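Local coordinates for protein AT-less polyketide synthase (Streptomyces platensis subsp. rosaceus, PDB 4QYR) that probably catalyses decarboxylative carbon-carbon bond formation during polyketide chain extension, as a ketosynthase domain of the isomigrastatin assembly line, at residues Gly16-Gly20 with Gly65-Gly69; Asp59-Ala64 with Phe209-His213; Asp127-Leu131 with Leu202-Thr208. All blocks are in the same frame, centred on the assembly; numbering follows the deposited sequence.

Contact 1: residues Gly16-Gly20 with Gly65-Gly69; sequences GRFPG and GRIEG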
ATOM      1  N   GLY A  16      -6.288  -9.750  18.779  1.00 31.90           N
ATOM      2  CA  GLY A  16      -6.983  -8.487  18.611  1.00 33.83           C
ATOM      3  C   GLY A  16      -7.370  -7.772  19.889  1.00 35.35           C
ATOM      4  O   GLY A  16      -7.554  -8.396  20.928  1.00 39.25           O
ATOM      5  N   ARG A  17      -7.485  -6.453  19.804  1.00 28.38           N
ATOM      6  CA  ARG A  17      -8.080  -5.666  20.869  1.00 29.81           C
ATOM      7  C   ARG A  17      -9.182  -4.831  20.259  1.00 34.49           C
ATOM      8  O   ARG A  17      -8.967  -4.150  19.255  1.00 31.61           O
ATOM      9  CB  ARG A  17      -7.048  -4.778  21.561  1.00 33.44           C
ATOM     10  CG  ARG A  17      -5.871  -5.554  22.138  1.00 33.90           C
ATOM     11  CD  ARG A  17      -4.888  -4.629  22.797  1.00 35.93           C
ATOM     12  NE  ARG A  17      -5.556  -3.733  23.730  1.00 40.49           N
ATOM     13  CZ  ARG A  17      -4.940  -2.759  24.394  1.00 48.00           C
ATOM     14  NH1 ARG A  17      -3.639  -2.542  24.215  1.00 44.15           N
ATOM     15  NH2 ARG A  17      -5.626  -1.993  25.239  1.00 56.11           N
ATOM     16  N   PHE A  18     -10.362  -4.896  20.866  1.00 40.05           N
ATOM     17  CA  PHE A  18     -11.540  -4.182  20.377  1.00 39.43           C
ATOM     18  C   PHE A  18     -12.294  -3.482  21.509  1.00 40.60           C
ATOM     19  O   PHE A  18     -11.938  -3.640  22.676  1.00 36.67           O
ATOM     20  CB  PHE A  18     -12.448  -5.156  19.636  1.00 36.82           C
ATOM     21  CG  PHE A  18     -11.888  -5.585  18.346  1.00 34.24           C
ATOM     22  CD1 PHE A  18     -11.733  -4.670  17.329  1.00 31.55           C
ATOM     23  CD2 PHE A  18     -11.479  -6.891  18.151  1.00 36.72           C
ATOM     24  CE1 PHE A  18     -11.180  -5.050  16.128  1.00 30.04           C
ATOM     25  CE2 PHE A  18     -10.930  -7.291  16.948  1.00 31.83           C
ATOM     26  CZ  PHE A  18     -10.776  -6.374  15.940  1.00 30.30           C
ATOM     27  N   PRO A  19     -13.306  -2.666  21.165  1.00 44.77           N
ATOM     28  CA  PRO A  19     -14.045  -2.028  22.259  1.00 47.06           C
ATOM     29  C   PRO A  19     -14.498  -3.047  23.282  1.00 46.41           C
ATOM     30  O   PRO A  19     -15.156  -4.015  22.912  1.00 48.09           O
ATOM     31  CB  PRO A  19     -15.234  -1.383  21.546  1.00 48.23           C
ATOM     32  CG  PRO A  19     -14.680  -1.034  20.192  1.00 43.76           C
ATOM     33  CD  PRO A  19     -13.684  -2.110  19.847  1.00 41.22           C
ATOM     34  N   GLY A  20     -14.094  -2.865  24.534  1.00 47.14           N
ATOM     35  CA  GLY A  20     -14.501  -3.768  25.597  1.00 50.02           C
ATOM     36  C   GLY A  20     -13.709  -5.058  25.779  1.00 50.89           C
ATOM     37  O   GLY A  20     -13.707  -5.634  26.861  1.00 58.98           O
ATOM     38  N   GLY A  65     -16.722   3.336  19.792  1.00 45.81           N
ATOM     39  CA  GLY A  65     -16.209   2.127  20.389  1.00 44.93           C
ATOM     40  C   GLY A  65     -14.766   2.439  20.721  1.00 46.84           C
ATOM     41  O   GLY A  65     -13.992   2.793  19.837  1.00 52.53           O
ATOM     42  N   ARG A  66     -14.408   2.337  21.993  1.00 47.56           N
ATOM     43  CA  ARG A  66     -13.051   2.646  22.445  1.00 44.69           C
ATOM     44  C   ARG A  66     -12.327   1.443  23.018  1.00 45.69           C
ATOM     45  O   ARG A  66     -12.923   0.555  23.633  1.00 47.70           O
ATOM     46  CB  ARG A  66     -13.060   3.738  23.510  1.00 42.29           C
ATOM     47  CG  ARG A  66     -13.394   5.104  23.007  1.00 43.57           C
ATOM     48  CD  ARG A  66     -13.055   6.138  24.063  1.00 49.03           C
ATOM     49  NE  ARG A  66     -14.142   6.382  25.019  1.00 55.96           N
ATOM     50  CZ  ARG A  66     -14.151   5.966  26.286  1.00 60.40           C
ATOM     51  NH1 ARG A  66     -15.177   6.266  27.073  1.00 62.94           N
ATOM     52  NH2 ARG A  66     -13.136   5.259  26.773  1.00 61.65           N
ATOM     53  N   ILE A  67     -11.022   1.449  22.824  1.00 36.70           N
ATOM     54  CA  ILE A  67     -10.138   0.510  23.461  1.00 41.21           C
ATOM     55  C   ILE A  67      -9.662   1.123  24.771  1.00 46.67           C
ATOM     56  O   ILE A  67      -9.254   2.292  24.813  1.00 51.01           O
ATOM     57  CB  ILE A  67      -8.945   0.192  22.548  1.00 42.18           C
ATOM     58  CG1 ILE A  67      -9.405  -0.645  21.372  1.00 32.60           C
ATOM     59  CG2 ILE A  67      -7.821  -0.507  23.308  1.00 46.18           C
ATOM     60  CD1 ILE A  67      -8.280  -1.036  20.511  1.00 32.88           C
ATOM     61  N   GLU A  68      -9.716   0.365  25.854  1.00 47.50           N
ATOM     62  CA  GLU A  68      -9.185   0.904  27.087  1.00 55.67           C
ATOM     63  C   GLU A  68      -7.666   0.757  27.121  1.00 53.48           C
ATOM     64  O   GLU A  68      -7.122  -0.288  26.732  1.00 54.76           O
ATOM     65  CB  GLU A  68      -9.820   0.231  28.296  1.00 69.15           C
ATOM     66  CG  GLU A  68     -10.486   1.234  29.226  1.00 85.04           C
ATOM     67  CD  GLU A  68      -9.578   2.424  29.560  1.00 95.86           C
ATOM     68  OE1 GLU A  68      -8.378   2.206  29.852  1.00 99.24           O
ATOM     69  OE2 GLU A  68     -10.064   3.580  29.522  1.00 99.17           O
ATOM     70  N   GLY A  69      -6.981   1.814  27.558  1.00 47.85           N
ATOM     71  CA  GLY A  69      -5.546   1.747  27.773  1.00 46.10           C
ATOM     72  C   GLY A  69      -4.740   2.007  26.524  1.00 45.39           C
ATOM     73  O   GLY A  69      -3.742   1.343  26.246  1.00 47.51           O
TER
HETATM   74  O   HOH W   1     -13.419  -0.280  26.201  1.00 43.31           O

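Contact 2: residues Asp59-Ala64 with Phe209-His213; sequences DFPKFA and FAATH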
ATOM      1  N   ASP A  59     -18.738  19.458  16.694  1.00 75.43           N
ATOM      2  CA  ASP A  59     -20.157  19.281  16.386  1.00 82.77           C
ATOM      3  C   ASP A  59     -20.690  17.850  16.511  1.00 83.80           C
ATOM      4  O   ASP A  59     -21.778  17.642  17.055  1.00 93.68           O
ATOM      5  CB  ASP A  59     -20.445  19.797  14.974  1.00 88.25           C
ATOM      6  CG  ASP A  59     -21.872  20.319  14.819  1.00 96.73           C
ATOM      7  OD1 ASP A  59     -22.776  19.808  15.519  1.00 99.26           O
ATOM      8  OD2 ASP A  59     -22.088  21.246  14.002  1.00100.03           O
ATOM      9  N   PHE A  60     -19.936  16.878  16.010  1.00 73.09           N
ATOM     10  CA  PHE A  60     -20.372  15.475  15.898  1.00 68.41           C
ATOM     11  C   PHE A  60     -21.040  14.828  17.130  1.00 63.72           C
ATOM     12  O   PHE A  60     -20.763  15.228  18.252  1.00 65.94           O
ATOM     13  CB  PHE A  60     -19.156  14.623  15.508  1.00 66.89           C
ATOM     14  CG  PHE A  60     -18.096  14.552  16.569  1.00 63.75           C
ATOM     15  CD1 PHE A  60     -17.872  13.379  17.263  1.00 63.55           C
ATOM     16  CD2 PHE A  60     -17.337  15.666  16.888  1.00 63.90           C
ATOM     17  CE1 PHE A  60     -16.894  13.310  18.239  1.00 63.20           C
ATOM     18  CE2 PHE A  60     -16.363  15.606  17.864  1.00 63.03           C
ATOM     19  CZ  PHE A  60     -16.142  14.431  18.540  1.00 62.61           C
ATOM     20  N   PRO A  61     -21.912  13.815  16.914  1.00 60.45           N
ATOM     21  CA  PRO A  61     -22.472  12.968  17.976  1.00 57.85           C
ATOM     22  C   PRO A  61     -21.414  12.184  18.738  1.00 61.84           C
ATOM     23  O   PRO A  61     -20.653  11.403  18.165  1.00 62.14           O
ATOM     24  CB  PRO A  61     -23.397  12.013  17.216  1.00 57.54           C
ATOM     25  CG  PRO A  61     -22.895  12.015  15.850  1.00 55.35           C
ATOM     26  CD  PRO A  61     -22.459  13.428  15.608  1.00 56.21           C
ATOM     27  N   LYS A  62     -21.417  12.379  20.049  1.00 60.83           N
ATOM     28  CA  LYS A  62     -20.307  12.015  20.909  1.00 56.19           C
ATOM     29  C   LYS A  62     -20.201  10.544  21.276  1.00 54.61           C
ATOM     30  O   LYS A  62     -20.235  10.208  22.451  1.00 61.08           O
ATOM     31  CB  LYS A  62     -20.408  12.833  22.191  1.00 59.10           C
ATOM     32  CG  LYS A  62     -19.355  13.895  22.322  1.00 61.86           C
ATOM     33  CD  LYS A  62     -19.296  14.770  21.094  1.00 61.71           C
ATOM     34  CE  LYS A  62     -18.307  15.900  21.296  1.00 61.83           C
ATOM     35  NZ  LYS A  62     -18.666  17.085  20.478  1.00 63.72           N
ATOM     36  N   PHE A  63     -20.043   9.665  20.296  1.00 52.13           N
ATOM     37  CA  PHE A  63     -19.935   8.243  20.614  1.00 50.77           C
ATOM     38  C   PHE A  63     -18.764   7.592  19.929  1.00 48.74           C
ATOM     39  O   PHE A  63     -18.355   8.026  18.863  1.00 49.76           O
ATOM     40  CB  PHE A  63     -21.199   7.488  20.213  1.00 55.32           C
ATOM     41  CG  PHE A  63     -22.461   8.043  20.807  1.00 59.43           C
ATOM     42  CD1 PHE A  63     -22.906   7.606  22.044  1.00 57.04           C
ATOM     43  CD2 PHE A  63     -23.217   8.983  20.110  1.00 56.70           C
ATOM     44  CE1 PHE A  63     -24.072   8.103  22.589  1.00 60.50           C
ATOM     45  CE2 PHE A  63     -24.380   9.475  20.639  1.00 60.11           C
ATOM     46  CZ  PHE A  63     -24.810   9.034  21.893  1.00 66.49           C
ATOM     47  N   ALA A  64     -18.242   6.529  20.531  1.00 49.55           N
ATOM     48  CA  ALA A  64     -17.263   5.683  19.849  1.00 48.15           C
ATOM     49  C   ALA A  64     -17.130   4.347  20.547  1.00 48.43           C
ATOM     50  O   ALA A  64     -17.409   4.231  21.738  1.00 49.71           O
ATOM     51  CB  ALA A  64     -15.900   6.369  19.773  1.00 45.38           C
ATOM     52  N   PHE A 209     -13.661  13.259  13.017  1.00 44.46           N
ATOM     53  CA  PHE A 209     -14.979  13.204  13.641  1.00 46.05           C
ATOM     54  C   PHE A 209     -15.867  14.278  13.052  1.00 50.79           C
ATOM     55  O   PHE A 209     -16.949  14.000  12.531  1.00 55.01           O
ATOM     56  CB  PHE A 209     -14.881  13.393  15.155  1.00 40.98           C
ATOM     57  CG  PHE A 209     -14.657  12.123  15.913  1.00 39.49           C
ATOM     58  CD1 PHE A 209     -15.627  11.130  15.929  1.00 45.21           C
ATOM     59  CD2 PHE A 209     -13.481  11.922  16.633  1.00 41.32           C
ATOM     60  CE1 PHE A 209     -15.425   9.938  16.651  1.00 43.85           C
ATOM     61  CE2 PHE A 209     -13.263  10.736  17.362  1.00 41.17           C
ATOM     62  CZ  PHE A 209     -14.231   9.740  17.366  1.00 41.04           C
ATOM     63  N   ALA A 210     -15.383  15.509  13.147  1.00 52.38           N
ATOM     64  CA  ALA A 210     -16.093  16.675  12.657  1.00 55.28           C
ATOM     65  C   ALA A 210     -16.426  16.525  11.192  1.00 45.27           C
ATOM     66  O   ALA A 210     -17.545  16.786  10.771  1.00 53.53           O
ATOM     67  CB  ALA A 210     -15.263  17.929  12.885  1.00 47.10           C
ATOM     68  N   ALA A 211     -15.447  16.090  10.415  1.00 43.06           N
ATOM     69  CA  ALA A 211     -15.605  16.063   8.966  1.00 48.84           C
ATOM     70  C   ALA A 211     -16.664  15.056   8.542  1.00 47.07           C
ATOM     71  O   ALA A 211     -17.573  15.386   7.768  1.00 49.06           O
ATOM     72  CB  ALA A 211     -14.283  15.760   8.298  1.00 45.38           C
ATOM     73  N   THR A 212     -16.544  13.839   9.062  1.00 43.34           N
ATOM     74  CA  THR A 212     -17.514  12.793   8.796  1.00 46.22           C
ATOM     75  C   THR A 212     -18.920  13.246   9.130  1.00 51.68           C
ATOM     76  O   THR A 212     -19.862  12.946   8.400  1.00 57.87           O
ATOM     77  CB  THR A 212     -17.199  11.534   9.588  1.00 48.28           C
ATOM     78  OG1 THR A 212     -15.804  11.255   9.461  1.00 52.16           O
ATOM     79  CG2 THR A 212     -17.989  10.351   9.056  1.00 47.22           C
ATOM     80  N   HIS A 213     -19.057  13.984  10.222  1.00 50.80           N
ATOM     81  CA  HIS A 213     -20.359  14.488  10.634  1.00 51.74           C
ATOM     82  C   HIS A 213     -20.964  15.422   9.591  1.00 51.43           C
ATOM     83  O   HIS A 213     -22.151  15.335   9.289  1.00 53.76           O
ATOM     84  CB  HIS A 213     -20.247  15.208  11.978  1.00 55.20           C
ATOM     85  CG  HIS A 213     -21.557  15.712  12.497  1.00 58.57           C
ATOM     86  ND1 HIS A 213     -22.699  14.941  12.500  1.00 52.86           N
ATOM     87  CD2 HIS A 213     -21.905  16.906  13.027  1.00 60.56           C
ATOM     88  CE1 HIS A 213     -23.698  15.641  13.005  1.00 55.98           C
ATOM     89  NE2 HIS A 213     -23.243  16.837  13.332  1.00 63.43           N
TER

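Contact 3: residues Asp127-Leu131 with Leu202-Thr208; sequences DYHHL and LLLSVDT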
ATOM      1  N   ASP A 127      -4.104  10.739  13.412  1.00 47.60           N
ATOM      2  CA  ASP A 127      -4.768  11.529  14.430  1.00 50.89           C
ATOM      3  C   ASP A 127      -3.774  12.061  15.474  1.00 46.00           C
ATOM      4  O   ASP A 127      -3.847  13.220  15.853  1.00 47.89           O
ATOM      5  CB  ASP A 127      -5.866  10.705  15.109  1.00 58.73           C
ATOM      6  CG  ASP A 127      -7.127  10.572  14.253  1.00 68.32           C
ATOM      7  OD1 ASP A 127      -7.059  10.794  13.015  1.00 71.82           O
ATOM      8  OD2 ASP A 127      -8.196  10.253  14.831  1.00 70.54           O
ATOM      9  N   TYR A 128      -2.836  11.228  15.918  1.00 39.40           N
ATOM     10  CA  TYR A 128      -1.904  11.609  16.983  1.00 34.44           C
ATOM     11  C   TYR A 128      -1.023  12.779  16.616  1.00 33.41           C
ATOM     12  O   TYR A 128      -0.727  13.632  17.452  1.00 35.37           O
ATOM     13  CB  TYR A 128      -1.013  10.434  17.352  1.00 30.86           C
ATOM     14  CG  TYR A 128      -0.297  10.556  18.676  1.00 32.20           C
ATOM     15  CD1 TYR A 128      -1.006  10.708  19.858  1.00 33.52           C
ATOM     16  CD2 TYR A 128       1.086  10.448  18.756  1.00 33.13           C
ATOM     17  CE1 TYR A 128      -0.363  10.796  21.077  1.00 34.93           C
ATOM     18  CE2 TYR A 128       1.740  10.532  19.976  1.00 33.72           C
ATOM     19  CZ  TYR A 128       1.007  10.705  21.130  1.00 40.64           C
ATOM     20  OH  TYR A 128       1.633  10.785  22.351  1.00 44.11           O
ATOM     21  N   HIS A 129      -0.586  12.798  15.362  1.00 35.35           N
ATOM     22  CA  HIS A 129       0.335  13.808  14.875  1.00 33.62           C
ATOM     23  C   HIS A 129      -0.362  15.141  14.893  1.00 35.62           C
ATOM     24  O   HIS A 129       0.258  16.165  15.174  1.00 38.07           O
ATOM     25  CB  HIS A 129       0.812  13.464  13.475  1.00 33.40           C
ATOM     26  CG  HIS A 129       2.054  14.183  13.053  1.00 38.99           C
ATOM     27  ND1 HIS A 129       2.527  15.307  13.699  1.00 44.01           N
ATOM     28  CD2 HIS A 129       2.926  13.930  12.047  1.00 38.81           C
ATOM     29  CE1 HIS A 129       3.639  15.714  13.113  1.00 45.59           C
ATOM     30  NE2 HIS A 129       3.903  14.894  12.109  1.00 44.49           N
ATOM     31  N   HIS A 130      -1.658  15.125  14.606  1.00 35.39           N
ATOM     32  CA  HIS A 130      -2.462  16.329  14.732  1.00 44.56           C
ATOM     33  C   HIS A 130      -2.494  16.740  16.201  1.00 50.04           C
ATOM     34  O   HIS A 130      -2.325  17.928  16.533  1.00 55.43           O
ATOM     35  CB  HIS A 130      -3.879  16.118  14.187  1.00 50.17           C
ATOM     36  CG  HIS A 130      -3.951  16.026  12.691  1.00 59.43           C
ATOM     37  ND1 HIS A 130      -4.786  15.145  12.037  1.00 61.97           N
ATOM     38  CD2 HIS A 130      -3.299  16.714  11.720  1.00 61.53           C
ATOM     39  CE1 HIS A 130      -4.642  15.289  10.731  1.00 61.49           C
ATOM     40  NE2 HIS A 130      -3.747  16.234  10.512  1.00 60.46           N
ATOM     41  N   LEU A 131      -2.676  15.752  17.078  1.00 47.90           N
ATOM     42  CA  LEU A 131      -2.771  15.992  18.512  1.00 40.23           C
ATOM     43  C   LEU A 131      -1.513  16.649  19.063  1.00 50.35           C
ATOM     44  O   LEU A 131      -1.601  17.525  19.921  1.00 44.27           O
ATOM     45  CB  LEU A 131      -3.034  14.686  19.252  1.00 44.62           C
ATOM     46  CG  LEU A 131      -3.137  14.786  20.773  1.00 46.00           C
ATOM     47  CD1 LEU A 131      -4.222  15.781  21.164  1.00 46.24           C
ATOM     48  CD2 LEU A 131      -3.407  13.426  21.388  1.00 39.26           C
ATOM     49  N   LEU A 202      -7.284   4.127  15.561  1.00 24.72           N
ATOM     50  CA  LEU A 202      -7.434   4.781  16.845  1.00 35.78           C
ATOM     51  C   LEU A 202      -7.934   6.204  16.667  1.00 40.57           C
ATOM     52  O   LEU A 202      -7.492   6.929  15.769  1.00 44.97           O
ATOM     53  CB  LEU A 202      -6.112   4.773  17.609  1.00 36.91           C
ATOM     54  CG  LEU A 202      -5.617   3.407  18.087  1.00 34.86           C
ATOM     55  CD1 LEU A 202      -4.289   3.517  18.801  1.00 37.09           C
ATOM     56  CD2 LEU A 202      -6.638   2.854  19.022  1.00 35.96           C
ATOM     57  N   LEU A 203      -8.867   6.594  17.525  1.00 41.67           N
ATOM     58  CA  LEU A 203      -9.514   7.896  17.428  1.00 41.66           C
ATOM     59  C   LEU A 203      -8.876   8.896  18.407  1.00 42.50           C
ATOM     60  O   LEU A 203      -9.254   8.964  19.576  1.00 42.88           O
ATOM     61  CB  LEU A 203     -11.008   7.739  17.699  1.00 40.71           C
ATOM     62  CG  LEU A 203     -11.611   6.480  17.076  1.00 38.35           C
ATOM     63  CD1 LEU A 203     -12.953   6.161  17.702  1.00 40.50           C
ATOM     64  CD2 LEU A 203     -11.785   6.686  15.604  1.00 39.89           C
ATOM     65  N   LEU A 204      -7.911   9.669  17.920  1.00 41.48           N
ATOM     66  CA  LEU A 204      -7.079  10.468  18.801  1.00 41.75           C
ATOM     67  C   LEU A 204      -7.175  11.954  18.507  1.00 47.89           C
ATOM     68  O   LEU A 204      -6.413  12.744  19.072  1.00 51.46           O
ATOM     69  CB  LEU A 204      -5.624  10.008  18.704  1.00 41.51           C
ATOM     70  CG  LEU A 204      -5.406   8.544  19.103  1.00 43.91           C
ATOM     71  CD1 LEU A 204      -3.948   8.140  18.954  1.00 43.17           C
ATOM     72  CD2 LEU A 204      -5.905   8.281  20.529  1.00 43.66           C
ATOM     73  N   SER A 205      -8.102  12.336  17.630  1.00 47.65           N
ATOM     74  CA  SER A 205      -8.322  13.756  17.331  1.00 46.44           C
ATOM     75  C   SER A 205      -9.731  14.036  16.833  1.00 46.18           C
ATOM     76  O   SER A 205     -10.489  13.128  16.502  1.00 46.03           O
ATOM     77  CB  SER A 205      -7.324  14.260  16.289  1.00 47.15           C
ATOM     78  OG  SER A 205      -7.897  14.211  14.984  1.00 51.79           O
ATOM     79  N   VAL A 206     -10.054  15.319  16.770  1.00 50.20           N
ATOM     80  CA  VAL A 206     -11.369  15.795  16.361  1.00 58.00           C
ATOM     81  C   VAL A 206     -11.576  15.806  14.853  1.00 61.51           C
ATOM     82  O   VAL A 206     -12.678  15.540  14.372  1.00 64.37           O
ATOM     83  CB  VAL A 206     -11.604  17.217  16.862  1.00 63.01           C
ATOM     84  CG1 VAL A 206     -13.032  17.608  16.648  1.00 65.18           C
ATOM     85  CG2 VAL A 206     -11.264  17.303  18.320  1.00 67.32           C
ATOM     86  N   ASP A 207     -10.507  16.134  14.130  1.00 58.14           N
ATOM     87  CA  ASP A 207     -10.539  16.350  12.691  1.00 58.02           C
ATOM     88  C   ASP A 207     -11.488  15.443  11.913  1.00 53.40           C
ATOM     89  O   ASP A 207     -12.416  15.932  11.262  1.00 53.44           O
ATOM     90  CB  ASP A 207      -9.128  16.198  12.120  1.00 63.94           C
ATOM     91  CG  ASP A 207      -8.171  17.261  12.638  1.00 70.52           C
ATOM     92  OD1 ASP A 207      -7.910  18.245  11.894  1.00 72.76           O
ATOM     93  OD2 ASP A 207      -7.680  17.104  13.784  1.00 69.37           O
ATOM     94  N   THR A 208     -11.268  14.132  11.977  1.00 45.57           N
ATOM     95  CA  THR A 208     -12.081  13.234  11.168  1.00 41.87           C
ATOM     96  C   THR A 208     -13.503  13.120  11.707  1.00 43.29           C
ATOM     97  O   THR A 208     -14.444  12.926  10.945  1.00 44.44           O
ATOM     98  CB  THR A 208     -11.456  11.846  11.070  1.00 39.14           C
ATOM     99  OG1 THR A 208     -10.063  11.977  10.780  1.00 41.86           O
ATOM    100  CG2 THR A 208     -12.113  11.038   9.967  1.00 35.49           C
TER

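Contact 1: residues Gly16-Gly20 with Gly65-Gly69
Ile67 packs against the Arg17 side chain and the backbone behind it, the two side chains crossing at about a right angle. Its branches divide the surface between them: CD1 comes 3.4 Å from Arg17 O, whereas CG2 approaches the guanidinium obliquely and lies 3.3 Å from Arg17 NH2. With Ile67 CG1 set beside its own backbone N (chi1 -71°), the longer branch is directed at the strand end and the methyl is left for the arginine. Glu68 O sits at the edge of the guanidinium, in its plane, but the N-H of Arg17 NH2 is poorly aimed at it. In the thiolase-type fold of ketosynthases the contact joins the end of strand 9-17, an inner strand of the large mixed sheet, to the loop between strands 63-64 and 72-73. Farther along, the ring of Pro19 rests on bare backbone, with CG 3.5 Å from Gly65 C, an approach eased by the lack of a side chain at Gly65. Arg66 O receives a CA-H contact from Pro19 CA at 3.1 Å, with an angle of 152° at the hydrogen. The same carbonyl accepts from a water (2.7 Å from Arg66 O), which in turn accepts from Gly20 N. Outside the pair, Asp22 forms a salt bridge with Arg17 NE, and helix 90-106 touches the same side chain through Leu94 and Thr98. Glu238 accepts a hydrogen bond from Ile67 N.

Contact 2: residues Asp59-Ala64 with Phe209-His213
The ring planes of Phe60 and Phe209 lie within 18° of parallel, but with a large offset, so little of one ring faces the other. The nearest ring atoms, Phe60 CE1 and Phe209 CD1, are 3.4 Å apart. Phe60 CG stands between its backbone N and carbonyl carbon (chi1 67°), which turns the ring toward helix 207-214.

Three CH-pi contacts accompany the ring pair. Phe209 CB is 3.5 Å from the centroid of the Phe60 ring and almost exactly on its normal, so the Phe209 methylene sits over the ring centre, while the Phe209 ring itself lies toward the CE1 side. Lys62 CD lies over the opposite face of the Phe60 ring, toward its rim. The imidazole of His213 presents one face to two neighbouring residues: Phe60 CA and Pro61 CD both lie over it toward the rim, and Pro61 CD is 3.5 Å from His213 ND1.

Polar contact is slight. Asp59 comes to the edge of the imidazole, its OD1 3.7 Å from His213 NE2, with the carboxylate turned 62° from the ring plane. Around the site, Phe209 meets Tyr41 and makes a cation-pi contact with Arg236, while Ala210 packs on Pro139 of the second subunit.

No hydrogen bond links the two segments, so the loop leading into strand 63-64 is joined to helix 207-214 mainly by dispersion and CH-pi contacts, within the N-terminal half of the thiolase-type ketosynthase fold and beside the dimer interface that Ala210 reaches; the Asp59 carboxylate might mildly favour a protonated His213.

Contact 3: residues Asp127-Leu131 with Leu202-Thr208
Asp127, at the start of helix 127-135, brings its backbone closest to Leu204, CA to CA 5.1 Å, where the chain passes from strand 194-201 toward helix 207-214. Its carboxylate makes the hydrogen bond between the segments: Leu204 N donates to Asp127 OD2 at 3.2 Å and 156°, and OD2 receives it on its anti lone pair, the one away from OD1. Asp127 CG lies beside its own backbone N (chi1 -77°), which swings the carboxylate over the loop; the other oxygen, OD1, is 3.9 Å from Thr208 OG1. Apolar packing accompanies this bond: Leu204 CD1 meets Tyr128 CD1 at 4.0 Å, approaching the ring obliquely. Leu131 CD2 makes a van der Waals contact with the carbonyl oxygen of Leu204. The Tyr128 hydroxyl is bonded to Glu86 O.

One turn along the helix, His130 stacks on the carboxylate of Asp207, their planes 26° apart, with OD1 over the imidazole face. Ser205 OG donates to Asp207 OD2 at 3.1 Å, on the anti side and slightly out of the carboxylate plane, while Asp207 OD1 is hydrogen-bonded to Asn133 of the second subunit. His130 also meets the ring of His129 of that subunit, so this edge of the contact belongs to the dimer interface of the ketosynthase fold.

The two carboxylates are held differently: buried Asp127 takes a loop N-H at a helix start, whereas Asp207 has both oxygens engaged, one within its own chain and one across the dimer, and a protonated His130 would probably be favoured by the stacked Asp207 carboxylate.

All three contacts fall on the same side of the chain's centre, within the N-terminal part of the ketosynthase. Contacts 2 and 3 are closest, their centres about 12 Å apart, and share helix 207-214; contact 1 lies about 17 Å from contact 3 and 19 Å from contact 2. Contacts 1 and 2 alternate along the chain and adjoin at residues 64 and 65, while both segments of contact 3 lie between those of contact 2. Leu203 touches Gly65, Ala64 and Phe209, connecting the three sites. Together they run from the large mixed sheet, at strand 9-17, outward to the subunit interface, which contacts 2 and 3 reach.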